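Local coordinates for ATP/GTP-binding site-containing protein A (Brucella abortus, PDB 6NTR) that works in the periplasm to maintain the integrity of the cell envelope, at residues Arg9-Leu14 with Thr29-Tyr34; Asn47-Thr52 with Val63-Thr68; Asp13-Arg18 with Ser230-Leu235; Asp173-Val178 with Ile218-Thr223. All blocks are in the same frame, centred on the assembly; numbering follows the deposited sequence.

Interaction 1: residues Arg9-Leu14 with Thr29-Tyr34; sequences RAIYDL and TGRMVY. With EDO (1,2-ethanediol), chain G.
T29 CA lies near L14 O at one end of an antiparallel beta hairpin in the barrel-like fold of EipB, built from neighbouring strands 8-19 and 25-39; the two segments run at 164° to each other. G30 is bonded to L14 in both directions. L14 folds back over this glycine, its CG 3.5 Å from R31 N. R31 faces the other way, with D13, I11 and V33. Its chain bends at chi3 (-112°), which turns the guanidinium so that CG2 of I11 sits over one of its faces, 3.2 Å from R31 NH1. A water links R31 NE to D13 OD1, joining opposite charges that do not touch directly. M32, a selenomethionine, pairs with Y12 through two backbone bonds, Y12 N to M32 O at 2.7 Å and M32 N to Y12 O at 2.9 Å; its side chain lies on the face of A10, Y12 and L14, a buried side on which F50 and M222 also pack. V33 stands alongside I11, CG1 to CG1 4.1 Å, and its CG1 also touches the edge of the R9 guanidinium, with I11 CD1 over the rim of one of its faces. Y34 pairs with A10 by short, straight backbone bonds. A 1,2-ethanediol, probably from the crystallisation liquor, lies between the two tyrosines: its C2 is over one face of the Y34 ring, 3.7 Å from Y34 CE2, while its O1 lies in the plane of the Y12 ring next to Y12 OH, at a separation too short to be trusted; that OH is also hydrogen-bonded to T219 O.

Interaction 2: residues Asn47-Thr52 with Val63-Thr68; sequences NFRFVT and VTDQQT. With EDO (1,2-ethanediol), chain F.
Segments 47-52 and 63-68 run antiparallel at 172°, their axes 4.5 Å apart, with F48-T68, F50-Q66 and T52-T64 as hydrogen-bonded pairs and R49-Q67 and V51-D65 as non-hydrogen-bonded pairs between them. On the face of R49, V51 and D65 the main event is a diagonal salt bridge. R49 reaches out fully extended, CG anti to the backbone N (chi1 -175°), and lays its guanidinium nearly coplanar with the D65 carboxylate, 14° between the planes. R49 NH2 donates to D65 OD2 at 2.6 Å; R49 NE faces the same oxygen, at a distance too short to be taken literally. That oxygen rests against V51 CG2, and V51 CG1 packs on V63 CG1 at 3.8 Å. Q67 runs beside R49, CG to CG 3.6 Å, pointing the same way. On the other face T68 packs against one face of the F48 ring. F48 CG stands between its own backbone N and carbonyl carbon (chi1 83°), which swings the ring across to the partner strand; T68 OG1 lies over the ring centre, and T68 CB makes a CH-pi contact, 4.2 Å from the F48 ring centroid. F50 and Q66 stand side by side, CB to CB 3.9 Å, while the F50 ring goes on to M231 and L14. A 1,2-ethanediol joins Q67 and T68: Q67 NE2 donates to its O2 at 3.3 Å, and its O1 donates to T68 O. At the opposite end a water donates to T52 O. This single antiparallel ladder, with a diagonal cross-strand ion pair on one face, is that of a beta hairpin formed by strands 43-56 and 62-72 of the barrel-like fold.

Interaction 3: residues Asp13-Arg18 with Ser230-Leu235; sequences DLTLDR and SMRGKL. With EDO (1,2-ethanediol), chain I.
A classic beta bulge interrupts the antiparallel ladder between strands 8-19 and 229-240, the pairing that brings the N-terminal strand beside the C-terminal one in the barrel-like fold: D17 and R18 both face S230. D17 N donates to S230 O at 2.8 Å and S230 N donates to R18 O at 3.1 Å, so one residue is bonded to two on the partner strand. Beyond the bulge the ladder is regular, with two-way bonds for T15-R232 and D13-K234. The L14-G233 and L16-M231 pairs are non-hydrogen-bonded. On their face the selenomethionine M231 bends at its end to bring CE against L14 CD1, 3.5 Å away, beside F50 and T52 of strand 43-56. On the opposite face T15 OG1 touches R232 CB at 3.4 Å. R232, bent at chi2 (-108°), lets NE reach D17 OD1 in a weak salt bridge; that oxygen lies at the guanidinium edge, in plane, although the carboxylate is turned 67° from it. R18 finds its ion partners in D225 and D20. One water bridges the bulge, 3.0 Å from D17 OD2, 3.2 Å from R18 NE and 2.7 Å from S230 OG.

Interaction 4: residues Asp173-Val178 with Ile218-Thr223; sequences DDETKV and ITRDMT. Unlike the reference sequence in segment 218-223: M222 (reference Leu). With EDO (1,2-ethanediol), chain G.
A buried salt-bridge network of D173, E175 and R220 joins the N-terminal end of helix 174-179 to the corner where the chain leaves strand 219-220 for strand 222-225. D173 is the N-cap: T176 N donates to D173 OD1 at 3.2 Å, approaching from above the carboxylate plane. The other oxygen, D173 OD2, lies 2.9 Å from R220 NH1, with the carboxylate turned 58° to the guanidinium. R220 leaves its backbone with CG between the N and the carbonyl carbon (chi1 61°) and then runs straight to NE, which carries the group up to the helix end; Y214 OH bonds to its NE. E175 OE1 takes the same NH1 at 3.2 Å by a nearly straight bond lying in the guanidinium plane, while T176 CG2 lies over the rim of one face. With two carboxylates on one NH1, the arginine would probably offset the negative charge gathered here, to which D221 adds. E175 is also held by the backbone at the corner: its OE2 accepts from L235 N of the adjoining strand and, with its syn lone pair, from D221 N at 2.8 Å.

How the interactions relate
Interactions 1, 2 and 3 lie on consecutive strands, in the order 229-240, 8-19, 25-39, 43-56 and 62-72. Interactions 1 and 3 share D13 and L14, with centres about 10 Å apart. Interactions 1 and 2 have centres about 9 Å apart and are stitched by a probable hydrogen bond from R31 N to V51 O, 2.8 Å. F50 of interaction 2 meets M231 of interaction 3, CZ to CE 3.6 Å, so these side chains pack together on the face they share with L14. Interaction 4 joins interaction 3 through a backbone hydrogen bond, G233 N to M222 O, 2.8 Å, and joins interaction 1 through the hydrogen bond between Y12 OH and T219 O, beside the ethanediol both touch. Interactions 2 and 4 stay apart, with centres about 20 Å from each other.

Interaction 1: residues Arg9-Leu14 with Thr29-Tyr34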
# COMPACT_ATOMS: atom_id res chain seq x y z
N ARG A 9 5.57 10.15 9.32
CA ARG A 9 4.93 9.04 10.00
C ARG A 9 3.47 9.41 9.99
O ARG A 9 3.11 10.54 10.28
CB ARG A 9 5.43 8.84 11.43
CG ARG A 9 4.79 7.64 12.12
CD ARG A 9 5.35 7.48 13.52
NE ARG A 9 4.51 6.65 14.37
CZ ARG A 9 4.10 7.01 15.57
NH1 ARG A 9 4.46 8.19 16.05
NH2 ARG A 9 3.34 6.21 16.30
N ALA A 10 2.63 8.46 9.64
CA ALA A 10 1.21 8.72 9.52
C ALA A 10 0.44 7.58 10.16
O ALA A 10 0.69 6.41 9.86
CB ALA A 10 0.84 8.88 8.06
N ILE A 11 -0.48 7.92 11.04
CA ILE A 11 -1.27 6.94 11.75
C ILE A 11 -2.69 7.07 11.26
O ILE A 11 -3.28 8.15 11.32
CB ILE A 11 -1.23 7.16 13.27
CG1 ILE A 11 0.19 7.13 13.77
CG2 ILE A 11 -2.03 6.10 13.93
CD1 ILE A 11 0.27 7.55 15.20
N TYR A 12 -3.25 5.96 10.80
CA TYR A 12 -4.60 5.92 10.29
C TYR A 12 -5.45 5.08 11.23
O TYR A 12 -4.97 4.09 11.78
CB TYR A 12 -4.64 5.33 8.88
CG TYR A 12 -3.82 6.06 7.85
CD1 TYR A 12 -2.50 5.70 7.62
CD2 TYR A 12 -4.37 7.07 7.09
CE1 TYR A 12 -1.76 6.36 6.68
CE2 TYR A 12 -3.62 7.73 6.14
CZ TYR A 12 -2.31 7.36 5.94
OH TYR A 12 -1.52 7.98 5.00
N ASP A 13 -6.68 5.50 11.42
CA ASP A 13 -7.66 4.72 12.17
C ASP A 13 -8.58 3.98 11.21
O ASP A 13 -9.15 4.58 10.30
CB ASP A 13 -8.47 5.62 13.09
CG ASP A 13 -9.57 4.88 13.77
OD1 ASP A 13 -9.25 4.11 14.70
OD2 ASP A 13 -10.73 5.05 13.36
N LEU A 14 -8.63 2.67 11.39
CA LEU A 14 -9.39 1.78 10.54
C LEU A 14 -10.78 1.48 11.05
O LEU A 14 -10.99 1.27 12.23
CB LEU A 14 -8.64 0.46 10.35
CG LEU A 14 -7.17 0.51 9.94
CD1 LEU A 14 -6.68 -0.90 9.63
CD2 LEU A 14 -6.96 1.42 8.74
N THR A 29 -12.29 -2.94 13.67
CA THR A 29 -11.66 -1.70 14.09
C THR A 29 -10.20 -2.03 13.92
O THR A 29 -9.83 -3.18 13.94
CB THR A 29 -11.97 -1.31 15.54
OG1 THR A 29 -11.92 -2.46 16.37
CG2 THR A 29 -13.32 -0.67 15.62
N GLY A 30 -9.38 -1.03 13.69
CA GLY A 30 -7.98 -1.28 13.46
C GLY A 30 -7.19 -0.02 13.39
O GLY A 30 -7.70 1.05 13.64
N ARG A 31 -5.91 -0.14 13.10
CA ARG A 31 -5.07 1.02 12.98
C ARG A 31 -3.96 0.72 12.02
O ARG A 31 -3.57 -0.41 11.90
CB ARG A 31 -4.48 1.35 14.36
CG ARG A 31 -3.83 2.72 14.51
CD ARG A 31 -3.26 2.95 15.91
NE ARG A 31 -4.00 3.98 16.63
CZ ARG A 31 -3.47 5.09 17.13
NH1 ARG A 31 -2.18 5.32 17.00
NH2 ARG A 31 -4.23 5.96 17.76
N MSE A 32 -3.41 1.72 11.37
CA MSE A 32 -2.27 1.50 10.53
C MSE A 32 -1.31 2.59 10.82
O MSE A 32 -1.70 3.74 10.97
CB MSE A 32 -2.48 1.47 9.03
CG MSE A 32 -1.30 0.73 8.42
SE MSE A 32 -0.70 1.51 6.74
CE MSE A 32 -2.48 1.48 5.89
N VAL A 33 -0.06 2.22 10.92
CA VAL A 33 1.02 3.16 11.14
C VAL A 33 1.95 3.03 9.95
O VAL A 33 2.43 1.94 9.65
CB VAL A 33 1.76 2.88 12.45
CG1 VAL A 33 2.69 4.01 12.75
CG2 VAL A 33 0.76 2.69 13.58
N TYR A 34 2.16 4.13 9.24
CA TYR A 34 3.02 4.15 8.07
C TYR A 34 4.14 5.13 8.35
O TYR A 34 3.89 6.25 8.81
CB TYR A 34 2.25 4.54 6.80
CG TYR A 34 3.07 4.71 5.51
CD1 TYR A 34 3.40 3.63 4.72
CD2 TYR A 34 3.46 5.97 5.08
CE1 TYR A 34 4.10 3.80 3.55
CE2 TYR A 34 4.17 6.14 3.92
CZ TYR A 34 4.48 5.05 3.16
OH TYR A 34 5.18 5.21 2.00
C1 EDO G . 1.27 8.16 2.78
O1 EDO G . 0.47 8.56 3.91
C2 EDO G . 0.88 6.76 2.37
O2 EDO G . 1.61 6.45 1.18
O HOH W 1 -6.89 4.79 15.91

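Interaction 2: residues Asn47-Thr52 with Val63-Thr68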
# COMPACT_ATOMS: atom_id res chain seq x y z
N ASN A 47 8.47 1.48 6.76
CA ASN A 47 8.04 0.70 7.90
C ASN A 47 6.54 0.82 8.04
O ASN A 47 6.04 1.90 8.18
CB ASN A 47 8.64 1.30 9.16
CG ASN A 47 9.87 0.59 9.63
OD1 ASN A 47 10.96 1.13 9.54
ND2 ASN A 47 9.70 -0.62 10.15
N PHE A 48 5.81 -0.28 8.00
CA PHE A 48 4.38 -0.20 8.28
C PHE A 48 3.79 -1.39 9.01
O PHE A 48 4.26 -2.49 8.88
CB PHE A 48 3.57 0.18 7.02
CG PHE A 48 3.23 -0.96 6.11
CD1 PHE A 48 2.29 -1.88 6.45
CD2 PHE A 48 3.81 -1.06 4.88
CE1 PHE A 48 1.96 -2.91 5.60
CE2 PHE A 48 3.50 -2.08 4.02
CZ PHE A 48 2.57 -3.01 4.38
N ARG A 49 2.77 -1.13 9.82
CA ARG A 49 2.09 -2.12 10.63
C ARG A 49 0.60 -2.01 10.37
O ARG A 49 0.03 -0.92 10.42
CB ARG A 49 2.40 -1.90 12.11
CG ARG A 49 1.82 -2.97 13.03
CD ARG A 49 2.23 -2.74 14.47
NE ARG A 49 1.44 -3.55 15.40
CZ ARG A 49 1.14 -3.18 16.64
NH1 ARG A 49 1.55 -2.01 17.11
NH2 ARG A 49 0.42 -3.98 17.42
N PHE A 50 -0.04 -3.14 10.11
CA PHE A 50 -1.46 -3.19 9.85
C PHE A 50 -2.23 -4.05 10.85
O PHE A 50 -2.19 -5.24 10.77
CB PHE A 50 -1.61 -3.78 8.45
CG PHE A 50 -2.90 -3.49 7.78
CD1 PHE A 50 -3.18 -2.23 7.32
CD2 PHE A 50 -3.83 -4.48 7.59
CE1 PHE A 50 -4.37 -1.95 6.70
CE2 PHE A 50 -5.03 -4.22 6.97
CZ PHE A 50 -5.30 -2.95 6.53
N VAL A 51 -2.97 -3.43 11.75
CA VAL A 51 -3.73 -4.15 12.76
C VAL A 51 -5.24 -4.02 12.60
O VAL A 51 -5.77 -2.93 12.57
CB VAL A 51 -3.37 -3.66 14.16
CG1 VAL A 51 -4.02 -4.52 15.21
CG2 VAL A 51 -1.87 -3.65 14.33
N THR A 52 -5.93 -5.14 12.54
CA THR A 52 -7.38 -5.18 12.36
C THR A 52 -8.01 -6.06 13.41
O THR A 52 -7.72 -7.25 13.48
CB THR A 52 -7.77 -5.70 10.97
OG1 THR A 52 -7.23 -7.02 10.77
CG2 THR A 52 -7.30 -4.77 9.88
N VAL A 63 -7.39 -10.70 16.02
CA VAL A 63 -6.59 -9.50 15.86
C VAL A 63 -5.38 -9.89 15.02
O VAL A 63 -4.49 -10.59 15.50
CB VAL A 63 -6.16 -8.91 17.21
CG1 VAL A 63 -5.40 -7.65 16.96
CG2 VAL A 63 -7.37 -8.69 18.15
N THR A 64 -5.37 -9.46 13.77
CA THR A 64 -4.28 -9.73 12.85
C THR A 64 -3.38 -8.50 12.79
O THR A 64 -3.87 -7.38 12.68
CB THR A 64 -4.82 -10.10 11.47
OG1 THR A 64 -5.65 -11.25 11.58
CG2 THR A 64 -3.72 -10.42 10.56
N ASP A 65 -2.09 -8.72 12.99
CA ASP A 65 -1.08 -7.67 13.02
C ASP A 65 -0.06 -8.00 11.96
O ASP A 65 0.71 -8.93 12.10
CB ASP A 65 -0.43 -7.63 14.41
CG ASP A 65 0.52 -6.48 14.59
OD1 ASP A 65 1.23 -6.17 13.66
OD2 ASP A 65 0.56 -5.87 15.67
N GLN A 66 -0.05 -7.21 10.90
CA GLN A 66 0.87 -7.40 9.81
C GLN A 66 1.95 -6.36 10.00
O GLN A 66 1.65 -5.20 10.16
CB GLN A 66 0.14 -7.23 8.49
CG GLN A 66 0.33 -8.35 7.49
CD GLN A 66 -0.94 -8.72 6.72
OE1 GLN A 66 -1.97 -8.09 6.86
NE2 GLN A 66 -0.85 -9.75 5.91
N GLN A 67 3.20 -6.78 10.03
CA GLN A 67 4.33 -5.88 10.21
C GLN A 67 5.26 -6.09 9.07
O GLN A 67 5.60 -7.20 8.76
CB GLN A 67 5.04 -6.15 11.53
CG GLN A 67 4.53 -5.32 12.68
CD GLN A 67 4.98 -5.82 14.04
OE1 GLN A 67 4.67 -6.92 14.41
NE2 GLN A 67 5.73 -5.02 14.75
N THR A 68 5.67 -5.01 8.44
CA THR A 68 6.54 -5.13 7.29
C THR A 68 7.55 -4.04 7.24
O THR A 68 7.35 -2.97 7.75
CB THR A 68 5.73 -5.06 5.98
OG1 THR A 68 5.30 -3.73 5.77
CG2 THR A 68 4.54 -5.93 6.04
C1 EDO F . 6.80 -2.58 11.31
O1 EDO F . 8.11 -2.28 10.81
C2 EDO F . 6.38 -1.49 12.28
O2 EDO F . 6.27 -2.01 13.61
O HOH W 2 -8.41 -9.37 11.93

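Interaction 3: residues Asp13-Arg18 with Ser230-Leu235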
# COMPACT_ATOMS: atom_id res chain seq x y z
N ASP A 13 -6.68 5.50 11.42
CA ASP A 13 -7.66 4.72 12.17
C ASP A 13 -8.58 3.98 11.21
O ASP A 13 -9.15 4.58 10.30
CB ASP A 13 -8.47 5.62 13.09
CG ASP A 13 -9.57 4.88 13.77
OD1 ASP A 13 -9.25 4.11 14.70
OD2 ASP A 13 -10.73 5.05 13.36
N LEU A 14 -8.63 2.67 11.39
CA LEU A 14 -9.39 1.78 10.54
C LEU A 14 -10.78 1.48 11.05
O LEU A 14 -10.99 1.27 12.23
CB LEU A 14 -8.64 0.46 10.35
CG LEU A 14 -7.17 0.51 9.94
CD1 LEU A 14 -6.68 -0.90 9.63
CD2 LEU A 14 -6.96 1.42 8.74
N THR A 15 -11.72 1.48 10.11
CA THR A 15 -13.12 1.23 10.40
C THR A 15 -13.72 0.35 9.32
O THR A 15 -13.17 0.24 8.25
CB THR A 15 -13.89 2.54 10.52
OG1 THR A 15 -13.31 3.50 9.64
CG2 THR A 15 -13.81 3.06 11.92
N LEU A 16 -14.83 -0.29 9.61
CA LEU A 16 -15.48 -1.14 8.64
C LEU A 16 -16.38 -0.31 7.72
O LEU A 16 -17.16 0.50 8.19
CB LEU A 16 -16.30 -2.21 9.35
CG LEU A 16 -17.07 -3.18 8.48
CD1 LEU A 16 -16.13 -4.01 7.63
CD2 LEU A 16 -17.96 -4.06 9.33
N ASP A 17 -16.26 -0.50 6.41
CA ASP A 17 -17.09 0.27 5.51
C ASP A 17 -18.34 -0.49 5.11
O ASP A 17 -19.44 -0.05 5.38
CB ASP A 17 -16.30 0.65 4.26
CG ASP A 17 -16.96 1.75 3.46
OD1 ASP A 17 -17.36 2.78 4.04
OD2 ASP A 17 -17.06 1.59 2.23
N ARG A 18 -18.17 -1.65 4.50
CA ARG A 18 -19.30 -2.47 4.09
C ARG A 18 -18.97 -3.93 4.34
O ARG A 18 -17.85 -4.36 4.15
CB ARG A 18 -19.66 -2.20 2.61
CG ARG A 18 -19.75 -3.41 1.66
CD ARG A 18 -19.70 -3.00 0.20
NE ARG A 18 -18.43 -3.31 -0.43
CZ ARG A 18 -18.09 -4.51 -0.87
NH1 ARG A 18 -16.91 -4.70 -1.43
NH2 ARG A 18 -18.92 -5.52 -0.74
N SER A 230 -15.11 -3.97 2.75
CA SER A 230 -14.24 -2.84 2.54
C SER A 230 -13.92 -2.20 3.88
O SER A 230 -14.71 -2.25 4.83
CB SER A 230 -14.86 -1.82 1.57
OG SER A 230 -16.21 -1.59 1.90
N MSE A 231 -12.76 -1.55 3.93
CA MSE A 231 -12.28 -0.88 5.11
C MSE A 231 -12.04 0.55 4.79
O MSE A 231 -11.84 0.90 3.62
CB MSE A 231 -10.93 -1.43 5.49
CG MSE A 231 -10.97 -2.90 5.85
SE MSE A 231 -9.18 -3.34 6.48
CE MSE A 231 -8.62 -1.50 6.77
N ARG A 232 -12.08 1.39 5.82
CA ARG A 232 -11.85 2.80 5.69
C ARG A 232 -10.62 3.15 6.50
O ARG A 232 -10.40 2.58 7.56
CB ARG A 232 -13.03 3.57 6.29
CG ARG A 232 -14.20 3.80 5.37
CD ARG A 232 -14.28 5.25 4.94
NE ARG A 232 -15.25 5.45 3.88
CZ ARG A 232 -15.25 6.48 3.06
NH1 ARG A 232 -14.33 7.42 3.17
NH2 ARG A 232 -16.18 6.59 2.12
N GLY A 233 -9.80 4.05 6.00
CA GLY A 233 -8.63 4.47 6.75
C GLY A 233 -8.59 5.97 6.81
O GLY A 233 -8.43 6.62 5.80
N LYS A 234 -8.69 6.52 8.00
CA LYS A 234 -8.66 7.96 8.14
C LYS A 234 -7.42 8.40 8.91
O LYS A 234 -7.16 7.91 9.98
CB LYS A 234 -9.92 8.46 8.83
CG LYS A 234 -11.21 8.21 8.08
CD LYS A 234 -11.24 8.97 6.78
CE LYS A 234 -12.65 9.18 6.28
NZ LYS A 234 -13.06 10.58 6.53
N LEU A 235 -6.67 9.33 8.34
CA LEU A 235 -5.48 9.82 8.98
C LEU A 235 -5.85 10.53 10.25
O LEU A 235 -6.71 11.38 10.26
CB LEU A 235 -4.74 10.77 8.05
CG LEU A 235 -3.29 11.11 8.34
CD1 LEU A 235 -2.36 10.09 7.73
CD2 LEU A 235 -2.97 12.48 7.81
C1 EDO I . -20.63 -0.83 9.26
O1 EDO I . -20.59 0.13 8.19
C2 EDO I . -21.97 -1.56 9.28
O2 EDO I . -22.00 -2.52 8.22
O HOH W 3 -17.43 -0.29 -0.07

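Interaction 4: residues Asp173-Val178 with Ile218-Thr223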
# COMPACT_ATOMS: atom_id res chain seq x y z
N ASP A 173 -11.12 18.87 5.94
CA ASP A 173 -11.88 17.87 6.65
C ASP A 173 -11.18 17.55 7.96
O ASP A 173 -10.23 18.22 8.34
CB ASP A 173 -12.14 16.63 5.81
CG ASP A 173 -10.87 15.93 5.38
OD1 ASP A 173 -9.81 16.56 5.46
OD2 ASP A 173 -10.94 14.77 4.97
N ASP A 174 -11.66 16.54 8.66
CA ASP A 174 -11.04 16.18 9.92
C ASP A 174 -9.58 15.81 9.69
O ASP A 174 -8.73 16.14 10.49
CB ASP A 174 -11.79 15.01 10.55
CG ASP A 174 -13.12 15.41 11.12
OD1 ASP A 174 -13.37 16.62 11.24
OD2 ASP A 174 -13.92 14.53 11.46
N GLU A 175 -9.29 15.13 8.60
CA GLU A 175 -7.93 14.74 8.31
C GLU A 175 -7.00 15.93 8.17
O GLU A 175 -5.86 15.89 8.62
CB GLU A 175 -7.89 13.87 7.07
CG GLU A 175 -8.46 12.48 7.28
CD GLU A 175 -8.22 11.58 6.09
OE1 GLU A 175 -8.41 12.04 4.97
OE2 GLU A 175 -7.84 10.42 6.27
N THR A 176 -7.47 16.99 7.54
CA THR A 176 -6.64 18.17 7.34
C THR A 176 -6.19 18.85 8.61
O THR A 176 -5.06 19.31 8.69
CB THR A 176 -7.33 19.24 6.48
OG1 THR A 176 -8.56 19.61 7.08
CG2 THR A 176 -7.57 18.73 5.08
N LYS A 177 -7.05 18.93 9.61
CA LYS A 177 -6.68 19.62 10.83
C LYS A 177 -5.46 19.00 11.49
O LYS A 177 -4.61 19.71 11.98
CB LYS A 177 -7.85 19.78 11.80
CG LYS A 177 -8.75 18.58 11.98
CD LYS A 177 -9.93 18.91 12.89
CE LYS A 177 -10.67 17.66 13.32
NZ LYS A 177 -11.53 17.87 14.52
N VAL A 178 -5.40 17.68 11.44
CA VAL A 178 -4.33 16.89 12.02
C VAL A 178 -2.96 17.16 11.39
O VAL A 178 -1.95 17.17 12.08
CB VAL A 178 -4.74 15.40 11.92
CG1 VAL A 178 -3.57 14.43 11.84
CG2 VAL A 178 -5.67 15.04 13.06
N ILE A 218 2.20 11.97 0.54
CA ILE A 218 1.28 11.71 1.63
C ILE A 218 -0.05 11.28 1.03
O ILE A 218 -0.36 11.62 -0.10
CB ILE A 218 1.14 12.96 2.51
CG1 ILE A 218 2.50 13.30 3.12
CG2 ILE A 218 0.13 12.75 3.61
CD1 ILE A 218 2.44 14.38 4.15
N THR A 219 -0.79 10.45 1.75
CA THR A 219 -2.11 10.03 1.32
C THR A 219 -3.02 10.01 2.53
O THR A 219 -2.56 9.89 3.66
CB THR A 219 -2.13 8.64 0.70
OG1 THR A 219 -2.01 7.67 1.74
CG2 THR A 219 -0.99 8.47 -0.22
N ARG A 220 -4.32 10.08 2.28
CA ARG A 220 -5.31 10.09 3.36
C ARG A 220 -6.62 9.57 2.80
O ARG A 220 -6.69 9.13 1.66
CB ARG A 220 -5.47 11.49 3.94
CG ARG A 220 -5.95 12.52 2.96
CD ARG A 220 -6.09 13.85 3.66
NE ARG A 220 -6.50 14.94 2.78
CZ ARG A 220 -7.77 15.23 2.51
NH1 ARG A 220 -8.75 14.52 3.04
NH2 ARG A 220 -8.05 16.25 1.72
N ASP A 221 -7.66 9.57 3.61
CA ASP A 221 -8.99 9.19 3.16
C ASP A 221 -9.01 7.89 2.41
O ASP A 221 -9.62 7.79 1.38
CB ASP A 221 -9.60 10.30 2.30
CG ASP A 221 -11.11 10.30 2.31
OD1 ASP A 221 -11.73 9.26 2.57
OD2 ASP A 221 -11.69 11.35 2.05
N MSE A 222 -8.32 6.90 2.92
CA MSE A 222 -8.25 5.62 2.27
C MSE A 222 -9.46 4.79 2.38
O MSE A 222 -10.22 4.93 3.33
CB MSE A 222 -7.15 4.76 2.85
CG MSE A 222 -6.35 5.49 3.92
SE MSE A 222 -4.55 5.16 3.35
CE MSE A 222 -4.66 3.21 3.35
N THR A 223 -9.71 3.99 1.37
CA THR A 223 -10.78 3.04 1.40
C THR A 223 -10.22 1.83 0.70
O THR A 223 -9.72 1.93 -0.39
CB THR A 223 -12.03 3.55 0.68
OG1 THR A 223 -12.61 4.60 1.43
CG2 THR A 223 -13.03 2.45 0.54
C1 EDO G . 1.27 8.16 2.78
O1 EDO G . 0.47 8.56 3.91
C2 EDO G . 0.88 6.76 2.37
O2 EDO G . 1.61 6.45 1.18